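PDB 1IXK: methyltransferase, which probably methylates cytidine at carbon 5 in RNA, most likely tRNA, with S-adenosyl-L-methionine as the methyl donor. Local coordinates for residues A[47-52]-A[78-83]; A[71-76]-A[103-108]; A[66-71]-A[83-88]. One frame throughout, in Å; residues are numbered along the deposited sequence.

Interaction 1 of 3, residues A[47-52]-A[78-83]; sequences FRVNTL and EGFCLT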
loop_
_atom_site.group_PDB
_atom_site.type_symbol
_atom_site.label_atom_id
_atom_site.label_comp_id
_atom_site.label_asym_id
_atom_site.label_seq_id
_atom_site.Cartn_x
_atom_site.Cartn_y
_atom_site.Cartn_z
ATOM N N PHE A 47 -4.828 11.402 -7.808
ATOM C CA PHE A 47 -6.024 11.537 -6.990
ATOM C C PHE A 47 -6.987 10.389 -7.226
ATOM O O PHE A 47 -6.938 9.719 -8.253
ATOM C CB PHE A 47 -6.719 12.880 -7.274
ATOM C CG PHE A 47 -7.255 13.008 -8.675
ATOM C CD1 PHE A 47 -8.488 12.460 -9.019
ATOM C CD2 PHE A 47 -6.510 13.648 -9.660
ATOM C CE1 PHE A 47 -8.969 12.546 -10.322
ATOM C CE2 PHE A 47 -6.985 13.739 -10.972
ATOM C CZ PHE A 47 -8.215 13.187 -11.303
ATOM N N ARG A 48 -7.871 10.187 -6.258
ATOM C CA ARG A 48 -8.870 9.135 -6.309
ATOM C C ARG A 48 -10.243 9.785 -6.262
ATOM O O ARG A 48 -10.495 10.651 -5.432
ATOM C CB ARG A 48 -8.697 8.216 -5.101
ATOM C CG ARG A 48 -9.761 7.150 -4.935
ATOM C CD ARG A 48 -9.648 6.531 -3.551
ATOM N NE ARG A 48 -10.469 7.213 -2.556
ATOM C CZ ARG A 48 -10.093 7.451 -1.303
ATOM N NH1 ARG A 48 -10.922 8.065 -0.472
ATOM N NH2 ARG A 48 -8.880 7.106 -0.882
ATOM N N VAL A 49 -11.128 9.378 -7.162
ATOM C CA VAL A 49 -12.480 9.930 -7.175
ATOM C C VAL A 49 -13.260 9.312 -6.016
ATOM O O VAL A 49 -13.257 8.091 -5.849
ATOM C CB VAL A 49 -13.219 9.579 -8.478
ATOM C CG1 VAL A 49 -14.650 10.094 -8.411
ATOM C CG2 VAL A 49 -12.479 10.168 -9.679
ATOM N N ASN A 50 -13.920 10.148 -5.221
ATOM C CA ASN A 50 -14.715 9.643 -4.109
ATOM C C ASN A 50 -16.104 9.321 -4.644
ATOM O O ASN A 50 -16.972 10.194 -4.744
ATOM C CB ASN A 50 -14.800 10.675 -2.984
ATOM C CG ASN A 50 -15.707 10.227 -1.855
ATOM O OD1 ASN A 50 -16.028 9.045 -1.736
ATOM N ND2 ASN A 50 -16.118 11.167 -1.017
ATOM N N THR A 51 -16.304 8.056 -4.994
ATOM C CA THR A 51 -17.573 7.613 -5.548
ATOM C C THR A 51 -18.723 7.638 -4.548
ATOM O O THR A 51 -19.864 7.341 -4.899
ATOM C CB THR A 51 -17.435 6.218 -6.166
ATOM O OG1 THR A 51 -16.980 5.287 -5.176
ATOM C CG2 THR A 51 -16.437 6.265 -7.314
ATOM N N LEU A 52 -18.426 7.994 -3.302
ATOM C CA LEU A 52 -19.474 8.096 -2.298
ATOM C C LEU A 52 -20.224 9.393 -2.578
ATOM O O LEU A 52 -21.374 9.556 -2.170
ATOM C CB LEU A 52 -18.891 8.156 -0.885
ATOM C CG LEU A 52 -18.427 6.857 -0.220
ATOM C CD1 LEU A 52 -17.905 7.169 1.164
ATOM C CD2 LEU A 52 -19.587 5.867 -0.139
ATOM N N GLU A 78 -10.844 4.231 -10.020
ATOM C CA GLU A 78 -11.122 5.569 -9.499
ATOM C C GLU A 78 -9.875 6.457 -9.411
ATOM O O GLU A 78 -9.976 7.635 -9.066
ATOM C CB GLU A 78 -11.736 5.479 -8.093
ATOM C CG GLU A 78 -13.083 4.754 -7.976
ATOM C CD GLU A 78 -12.970 3.239 -7.993
ATOM O OE1 GLU A 78 -11.862 2.703 -7.770
ATOM O OE2 GLU A 78 -14.006 2.577 -8.215
ATOM N N GLY A 79 -8.707 5.902 -9.724
ATOM C CA GLY A 79 -7.474 6.666 -9.617
ATOM C C GLY A 79 -6.900 7.237 -10.902
ATOM O O GLY A 79 -6.934 6.599 -11.949
ATOM N N PHE A 80 -6.355 8.446 -10.805
ATOM C CA PHE A 80 -5.761 9.129 -11.949
ATOM C C PHE A 80 -4.539 9.910 -11.486
ATOM O O PHE A 80 -4.482 10.354 -10.340
ATOM C CB PHE A 80 -6.775 10.112 -12.549
ATOM C CG PHE A 80 -8.041 9.465 -13.021
ATOM C CD1 PHE A 80 -8.169 9.039 -14.338
ATOM C CD2 PHE A 80 -9.106 9.270 -12.144
ATOM C CE1 PHE A 80 -9.344 8.429 -14.777
ATOM C CE2 PHE A 80 -10.281 8.660 -12.571
ATOM C CZ PHE A 80 -10.402 8.239 -13.887
ATOM N N CYS A 81 -3.562 10.072 -12.374
ATOM C CA CYS A 81 -2.372 10.842 -12.047
ATOM C C CYS A 81 -2.296 12.023 -13.018
ATOM O O CYS A 81 -2.442 11.869 -14.234
ATOM C CB CYS A 81 -1.109 9.977 -12.118
ATOM S SG CYS A 81 -1.020 8.682 -10.822
ATOM N N LEU A 82 -2.089 13.205 -12.461
ATOM C CA LEU A 82 -2.035 14.436 -13.242
ATOM C C LEU A 82 -0.897 14.571 -14.246
ATOM O O LEU A 82 0.254 14.240 -13.954
ATOM C CB LEU A 82 -2.012 15.625 -12.286
ATOM C CG LEU A 82 -3.307 15.818 -11.507
ATOM C CD1 LEU A 82 -3.048 16.626 -10.244
ATOM C CD2 LEU A 82 -4.327 16.512 -12.416
ATOM N N THR A 83 -1.241 15.064 -15.435
ATOM C CA THR A 83 -0.281 15.300 -16.506
ATOM C C THR A 83 -0.315 16.793 -16.818
ATOM O O THR A 83 0.611 17.338 -17.418
ATOM C CB THR A 83 -0.627 14.499 -17.773
ATOM O OG1 THR A 83 -1.975 14.774 -18.167
ATOM C CG2 THR A 83 -0.472 13.010 -17.509
#
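Phe47 and Phe80 face each other as a hydrogen-bonded pair where strands 46-49 and 79-82 run antiparallel, the two inner strands of the four-stranded sheet in the N-terminal, ferredoxin-like part of this RsmB/NOP-family enzyme. Phe47 N gives its hydrogen to Phe80 O at 2.8 Å, and Phe80 N returns a bond to Phe47 O. With chi1 65°, CG of Phe47 stands between its own backbone N and carbonyl carbon, which swings the ring toward the neighbouring strand; Phe80 CB then lies over one ring face, 3.6 Å from Phe47 CZ, as a CH-pi contact. The two rings are nearly parallel but slid apart, their centroids 5.7 Å distant, while Leu82 CD2 meets the Phe47 edge. Large flat side chains suit this face because helix 56-65 covers it, and Phe70 sets its ring edge-to-face with both phenylalanines. Arg48, next along, forms a non-hydrogen-bonded pair with Gly79, and the strands close to 4.4 Å between Arg48 CA and Gly79 CA. The aliphatic CG of Arg48 passes Glu78 CB, but the guanidinium turns to Gln103, Gln138, Ser134 and the carbonyl of Gly131, a predicted S-adenosyl-L-methionine-binding residue; Glu78 sends OE1 to Tyr135 instead. Val49 binds Glu78 O through its backbone N at 2.8 Å, and its branched side chain fills the hydrophobic face by bringing CG2 to 3.9 Å from Phe80 CE2. Beyond the strand, Asn50 OD1 accepts from Leu52 N in an Asx turn. Finally Thr51 lays its methyl CG2 across the bent Glu78 chain, 3.7 Å from Glu78 CG.

Interaction 2 of 3, residues A[71-76]-A[103-108]; sequences KRVPWA and QEASSM
Trp75 holds its CG between the backbone N and the carbonyl carbon (chi1 51°), and chi2 of 84° then turns the indole so that the NE1 edge meets Ala105 at the start of helix 105-114. Trp75 NE1 donates to Ala105 O at 2.9 Å, nearly straight at 168°. The oxygen lies in the indole plane, although the donor stands well above the plane of the carbonyl. Met108 N reaches the same oxygen from the other face of that carbonyl, so two bonds grip a buried acceptor in the first turn of the helix. Tryptophan suits this place by joining one N-H to a broad apolar surface: Trp75 CZ2 packs 3.9 Å from Ala105 CB, and Tyr109 stacks on the ring. The small Ala105 methyl CB also meets Val73 CG1 at 4.1 Å. Val73 puts its other branch, CG2, beside the selenium SE of the selenomethionine Met108, 4.0 Å away, the two side chains crossing at about a right angle. Ala76 adds its methyl against Met108 CB. Behind these groups the chain reverses in a type I turn from Val73 to Ala76, and Arg72 steadies it by placing NE and NH2 side-on against Val73 O. Buried apolar packing around one indole bond thus joins the turn after an edge strand to a helix N-terminus. Tyr135 of helix 131-139 touches Ala76 and Met108, setting the contact against the Rossmann-like methyltransferase fold, with Ser106 close to Cys247, the predicted nucleophile.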
loop_
_atom_site.group_PDB
_atom_site.type_symbol
_atom_site.label_atom_id
_atom_site.label_comp_id
_atom_site.label_asym_id
_atom_site.label_seq_id
_atom_site.Cartn_x
_atom_site.Cartn_y
_atom_site.Cartn_z
ATOM N N LYS A 71 -3.977 10.700 -16.393
ATOM C CA LYS A 71 -3.989 9.338 -16.923
ATOM C C LYS A 71 -4.489 8.391 -15.837
ATOM O O LYS A 71 -4.316 8.647 -14.650
ATOM C CB LYS A 71 -2.583 8.902 -17.333
ATOM C CG LYS A 71 -1.905 9.790 -18.350
ATOM C CD LYS A 71 -0.492 9.295 -18.616
ATOM C CE LYS A 71 0.322 9.238 -17.325
ATOM N NZ LYS A 71 1.705 8.731 -17.545
ATOM N N ARG A 72 -5.093 7.287 -16.249
ATOM C CA ARG A 72 -5.616 6.323 -15.291
ATOM C C ARG A 72 -4.524 5.548 -14.566
ATOM O O ARG A 72 -3.451 5.304 -15.113
ATOM C CB ARG A 72 -6.530 5.327 -16.006
ATOM C CG ARG A 72 -8.009 5.504 -15.715
ATOM C CD ARG A 72 -8.344 5.177 -14.263
ATOM N NE ARG A 72 -7.904 3.833 -13.886
ATOM C CZ ARG A 72 -8.325 2.709 -14.463
ATOM N NH1 ARG A 72 -9.209 2.754 -15.454
ATOM N NH2 ARG A 72 -7.865 1.537 -14.045
ATOM N N VAL A 73 -4.792 5.186 -13.316
ATOM C CA VAL A 73 -3.851 4.364 -12.576
ATOM C C VAL A 73 -4.388 2.986 -12.959
ATOM O O VAL A 73 -5.554 2.674 -12.716
ATOM C CB VAL A 73 -3.933 4.589 -11.041
ATOM C CG1 VAL A 73 -3.563 6.031 -10.703
ATOM C CG2 VAL A 73 -5.326 4.271 -10.528
ATOM N N PRO A 74 -3.550 2.159 -13.592
ATOM C CA PRO A 74 -3.906 0.810 -14.046
ATOM C C PRO A 74 -4.694 -0.073 -13.078
ATOM O O PRO A 74 -5.680 -0.702 -13.460
ATOM C CB PRO A 74 -2.553 0.201 -14.394
ATOM C CG PRO A 74 -1.751 1.392 -14.840
ATOM C CD PRO A 74 -2.113 2.416 -13.795
ATOM N N TRP A 75 -4.258 -0.104 -11.826
ATOM C CA TRP A 75 -4.872 -0.951 -10.813
ATOM C C TRP A 75 -6.034 -0.382 -10.003
ATOM O O TRP A 75 -6.498 -1.023 -9.060
ATOM C CB TRP A 75 -3.770 -1.441 -9.865
ATOM C CG TRP A 75 -2.894 -0.336 -9.325
ATOM C CD1 TRP A 75 -3.148 0.456 -8.244
ATOM C CD2 TRP A 75 -1.638 0.104 -9.858
ATOM N NE1 TRP A 75 -2.125 1.356 -8.064
ATOM C CE2 TRP A 75 -1.180 1.156 -9.036
ATOM C CE3 TRP A 75 -0.842 -0.303 -10.940
ATOM C CZ2 TRP A 75 0.026 1.825 -9.273
ATOM C CZ3 TRP A 75 0.360 0.362 -11.176
ATOM C CH2 TRP A 75 0.785 1.408 -10.340
ATOM N N ALA A 76 -6.510 0.808 -10.358
ATOM C CA ALA A 76 -7.620 1.422 -9.630
ATOM C C ALA A 76 -8.473 2.251 -10.582
ATOM O O ALA A 76 -8.024 3.278 -11.095
ATOM C CB ALA A 76 -7.079 2.298 -8.510
ATOM N N GLN A 103 -3.605 10.998 -3.011
ATOM C CA GLN A 103 -2.759 9.954 -2.453
ATOM C C GLN A 103 -1.933 9.341 -3.575
ATOM O O GLN A 103 -2.273 9.467 -4.752
ATOM C CB GLN A 103 -3.606 8.870 -1.768
ATOM C CG GLN A 103 -4.551 8.123 -2.693
ATOM C CD GLN A 103 -5.377 7.072 -1.965
ATOM O OE1 GLN A 103 -6.464 6.719 -2.405
ATOM N NE2 GLN A 103 -4.855 6.562 -0.852
ATOM N N GLU A 104 -0.847 8.678 -3.206
ATOM C CA GLU A 104 0.031 8.054 -4.186
ATOM C C GLU A 104 -0.679 6.928 -4.921
ATOM O O GLU A 104 -1.545 6.256 -4.361
ATOM C CB GLU A 104 1.276 7.507 -3.489
ATOM C CG GLU A 104 2.125 8.571 -2.823
ATOM C CD GLU A 104 3.276 7.973 -2.044
ATOM O OE1 GLU A 104 4.001 7.134 -2.615
ATOM O OE2 GLU A 104 3.456 8.342 -0.864
ATOM N N ALA A 105 -0.302 6.719 -6.175
ATOM C CA ALA A 105 -0.906 5.671 -6.984
ATOM C C ALA A 105 -0.767 4.312 -6.307
ATOM O O ALA A 105 -1.730 3.555 -6.214
ATOM C CB ALA A 105 -0.258 5.632 -8.363
ATOM N N SER A 106 0.432 4.000 -5.826
ATOM C CA SER A 106 0.657 2.714 -5.179
ATOM C C SER A 106 -0.262 2.477 -3.983
ATOM O O SER A 106 -0.709 1.351 -3.758
ATOM C CB SER A 106 2.125 2.582 -4.743
ATOM O OG SER A 106 2.460 3.539 -3.752
ATOM N N SER A 107 -0.557 3.530 -3.223
ATOM C CA SER A 107 -1.414 3.390 -2.051
ATOM C C SER A 107 -2.861 3.025 -2.412
ATOM O O SER A 107 -3.637 2.643 -1.545
ATOM C CB SER A 107 -1.386 4.676 -1.208
ATOM O OG SER A 107 -1.983 5.762 -1.900
HETATM N N MSE A 108 -3.211 3.132 -3.691
HETATM C CA MSE A 108 -4.557 2.799 -4.146
HETATM C C MSE A 108 -4.717 1.296 -4.386
HETATM O O MSE A 108 -5.824 0.761 -4.332
HETATM C CB MSE A 108 -4.878 3.545 -5.448
HETATM C CG MSE A 108 -4.930 5.066 -5.327
HETATM SE SE MSE A 108 -5.388 5.881 -6.903
HETATM C CE MSE A 108 -4.718 7.519 -6.625
#

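Interaction 3 of 3, residues A[66-71]-A[83-88]; sequences KGFQFK and TREPFS
A classic beta bulge joins edge strand 69-73 to the chain leaving strand 79-82: Thr83 and Arg84 both face Gln69. Gln69 O accepts from Thr83 N at 2.9 Å and from Arg84 N at 3.2 Å, both from the same face of its carbonyl, while Gln69 N donates to Arg84 O in the carbonyl plane, on a lone pair. Arg84 crosses Gln69 obliquely, Arg84 CD 3.3 Å from Gln69 OE1. Its CG stands opposite the backbone N (chi1 -173°) and the chain runs straight on to NE, carrying Arg84 NH2 to Gly67 O at 2.9 Å, in the guanidinium plane. Gly67 has a positive phi in a Schellman motif, where a CB would jam against the preceding carbonyl. Phe68 supplies the apolar centre: Pro86 CG sits 3.9 Å above the middle of one face of the Phe68 ring, which directs its edge at the face of Phe87 in a T-shaped pair, planes 63° apart. A serine in place of Phe68 would probably leave the Pro86 ring and the Phe87 face without their aromatic partner and open a gap between the two chains. Helix 56-65 ends just before Gly67, Phe70 packs back against its Val60 and Leu63, and Leu82 of strand 79-82 touches Phe68.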
loop_
_atom_site.group_PDB
_atom_site.type_symbol
_atom_site.label_atom_id
_atom_site.label_comp_id
_atom_site.label_asym_id
_atom_site.label_seq_id
_atom_site.Cartn_x
_atom_site.Cartn_y
_atom_site.Cartn_z
ATOM N N LYS A 66 -11.930 22.288 -16.382
ATOM C CA LYS A 66 -11.141 23.315 -15.710
ATOM C C LYS A 66 -9.688 23.388 -16.171
ATOM O O LYS A 66 -8.929 24.239 -15.709
ATOM C CB LYS A 66 -11.188 23.107 -14.195
ATOM C CG LYS A 66 -12.588 23.174 -13.615
ATOM C CD LYS A 66 -12.557 23.183 -12.097
ATOM C CE LYS A 66 -13.960 23.287 -11.528
ATOM N NZ LYS A 66 -13.933 23.583 -10.078
ATOM N N GLY A 67 -9.297 22.496 -17.075
ATOM C CA GLY A 67 -7.935 22.520 -17.575
ATOM C C GLY A 67 -7.029 21.397 -17.102
ATOM O O GLY A 67 -5.895 21.280 -17.562
ATOM N N PHE A 68 -7.509 20.573 -16.180
ATOM C CA PHE A 68 -6.696 19.464 -15.690
ATOM C C PHE A 68 -6.714 18.294 -16.665
ATOM O O PHE A 68 -7.726 18.031 -17.313
ATOM C CB PHE A 68 -7.200 18.981 -14.328
ATOM C CG PHE A 68 -7.096 20.008 -13.238
ATOM C CD1 PHE A 68 -8.081 20.975 -13.077
ATOM C CD2 PHE A 68 -6.005 20.015 -12.377
ATOM C CE1 PHE A 68 -7.981 21.934 -12.072
ATOM C CE2 PHE A 68 -5.895 20.969 -11.370
ATOM C CZ PHE A 68 -6.884 21.930 -11.219
ATOM N N GLN A 69 -5.583 17.608 -16.783
ATOM C CA GLN A 69 -5.481 16.434 -17.642
ATOM C C GLN A 69 -4.815 15.360 -16.789
ATOM O O GLN A 69 -3.995 15.667 -15.925
ATOM C CB GLN A 69 -4.657 16.740 -18.895
ATOM C CG GLN A 69 -5.247 17.869 -19.734
ATOM C CD GLN A 69 -4.488 18.111 -21.027
ATOM O OE1 GLN A 69 -3.260 18.160 -21.039
ATOM N NE2 GLN A 69 -5.222 18.279 -22.121
ATOM N N PHE A 70 -5.176 14.104 -17.018
ATOM C CA PHE A 70 -4.630 13.020 -16.213
ATOM C C PHE A 70 -4.753 11.662 -16.886
ATOM O O PHE A 70 -5.537 11.493 -17.819
ATOM C CB PHE A 70 -5.354 12.981 -14.866
ATOM C CG PHE A 70 -6.796 13.409 -14.943
ATOM C CD1 PHE A 70 -7.151 14.740 -14.729
ATOM C CD2 PHE A 70 -7.793 12.497 -15.278
ATOM C CE1 PHE A 70 -8.480 15.158 -14.848
ATOM C CE2 PHE A 70 -9.128 12.904 -15.401
ATOM C CZ PHE A 70 -9.468 14.239 -15.185
ATOM N N LYS A 71 -3.977 10.700 -16.393
ATOM C CA LYS A 71 -3.989 9.338 -16.923
ATOM C C LYS A 71 -4.489 8.391 -15.837
ATOM O O LYS A 71 -4.316 8.647 -14.650
ATOM C CB LYS A 71 -2.583 8.902 -17.333
ATOM C CG LYS A 71 -1.905 9.790 -18.350
ATOM C CD LYS A 71 -0.492 9.295 -18.616
ATOM C CE LYS A 71 0.322 9.238 -17.325
ATOM N NZ LYS A 71 1.705 8.731 -17.545
ATOM N N THR A 83 -1.241 15.064 -15.435
ATOM C CA THR A 83 -0.281 15.300 -16.506
ATOM C C THR A 83 -0.315 16.793 -16.818
ATOM O O THR A 83 0.611 17.338 -17.418
ATOM C CB THR A 83 -0.627 14.499 -17.773
ATOM O OG1 THR A 83 -1.975 14.774 -18.167
ATOM C CG2 THR A 83 -0.472 13.010 -17.509
ATOM N N ARG A 84 -1.400 17.444 -16.411
ATOM C CA ARG A 84 -1.555 18.885 -16.593
ATOM C C ARG A 84 -2.322 19.416 -15.397
ATOM O O ARG A 84 -3.501 19.116 -15.211
ATOM C CB ARG A 84 -2.327 19.227 -17.871
ATOM C CG ARG A 84 -2.357 20.738 -18.176
ATOM C CD ARG A 84 -3.029 21.028 -19.515
ATOM N NE ARG A 84 -2.747 22.373 -20.019
ATOM C CZ ARG A 84 -3.334 23.490 -19.594
ATOM N NH1 ARG A 84 -2.993 24.660 -20.126
ATOM N NH2 ARG A 84 -4.268 23.446 -18.651
ATOM N N GLU A 85 -1.641 20.198 -14.576
ATOM C CA GLU A 85 -2.262 20.767 -13.397
ATOM C C GLU A 85 -2.173 22.272 -13.539
ATOM O O GLU A 85 -1.266 22.896 -12.978
ATOM C CB GLU A 85 -1.515 20.324 -12.142
ATOM C CG GLU A 85 -2.321 20.442 -10.867
ATOM C CD GLU A 85 -1.563 19.920 -9.661
ATOM O OE1 GLU A 85 -0.509 19.278 -9.854
ATOM O OE2 GLU A 85 -2.025 20.145 -8.523
ATOM N N PRO A 86 -3.112 22.879 -14.289
ATOM C CA PRO A 86 -3.041 24.328 -14.437
ATOM C C PRO A 86 -2.725 24.943 -13.091
ATOM O O PRO A 86 -1.619 25.474 -12.909
ATOM C CB PRO A 86 -4.433 24.708 -14.963
ATOM C CG PRO A 86 -5.294 23.588 -14.551
ATOM C CD PRO A 86 -4.410 22.389 -14.772
ATOM N N PHE A 87 -3.673 24.873 -12.155
ATOM C CA PHE A 87 -3.451 25.417 -10.814
ATOM C C PHE A 87 -3.548 24.251 -9.838
ATOM O O PHE A 87 -3.946 23.155 -10.227
ATOM C CB PHE A 87 -4.486 26.502 -10.456
ATOM C CG PHE A 87 -5.927 26.068 -10.619
ATOM C CD1 PHE A 87 -6.471 25.867 -11.887
ATOM C CD2 PHE A 87 -6.740 25.862 -9.506
ATOM C CE1 PHE A 87 -7.803 25.473 -12.042
ATOM C CE2 PHE A 87 -8.068 25.470 -9.650
ATOM C CZ PHE A 87 -8.601 25.272 -10.919
ATOM N N SER A 88 -3.183 24.485 -8.580
ATOM C CA SER A 88 -3.211 23.444 -7.553
ATOM C C SER A 88 -4.529 22.689 -7.494
ATOM O O SER A 88 -5.592 23.287 -7.332
ATOM C CB SER A 88 -2.914 24.050 -6.183
ATOM O OG SER A 88 -2.913 23.043 -5.186
#

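How the interactions relate
All three contacts involve one antiparallel sheet. Interactions 2 and 3 use the two ends of edge strand 69-73 and share Lys71; interactions 1 and 3 share Thr83, and Cys81 N bonds to Lys71 O between the strands. Interaction 1 is buried, joining the two inner strands by regular backbone pairing and aromatic packing. Interaction 2, also buried, ties a turn to a helix with a single side-chain bond amid apolar groups, close to the predicted catalytic region. The arginine of interaction 1 reaches Gln103 in the second segment of interaction 2. Interaction 3 lies at the surface, away from the predicted sites, where bulged pairing, exposed polar chains and one buried phenylalanine take over.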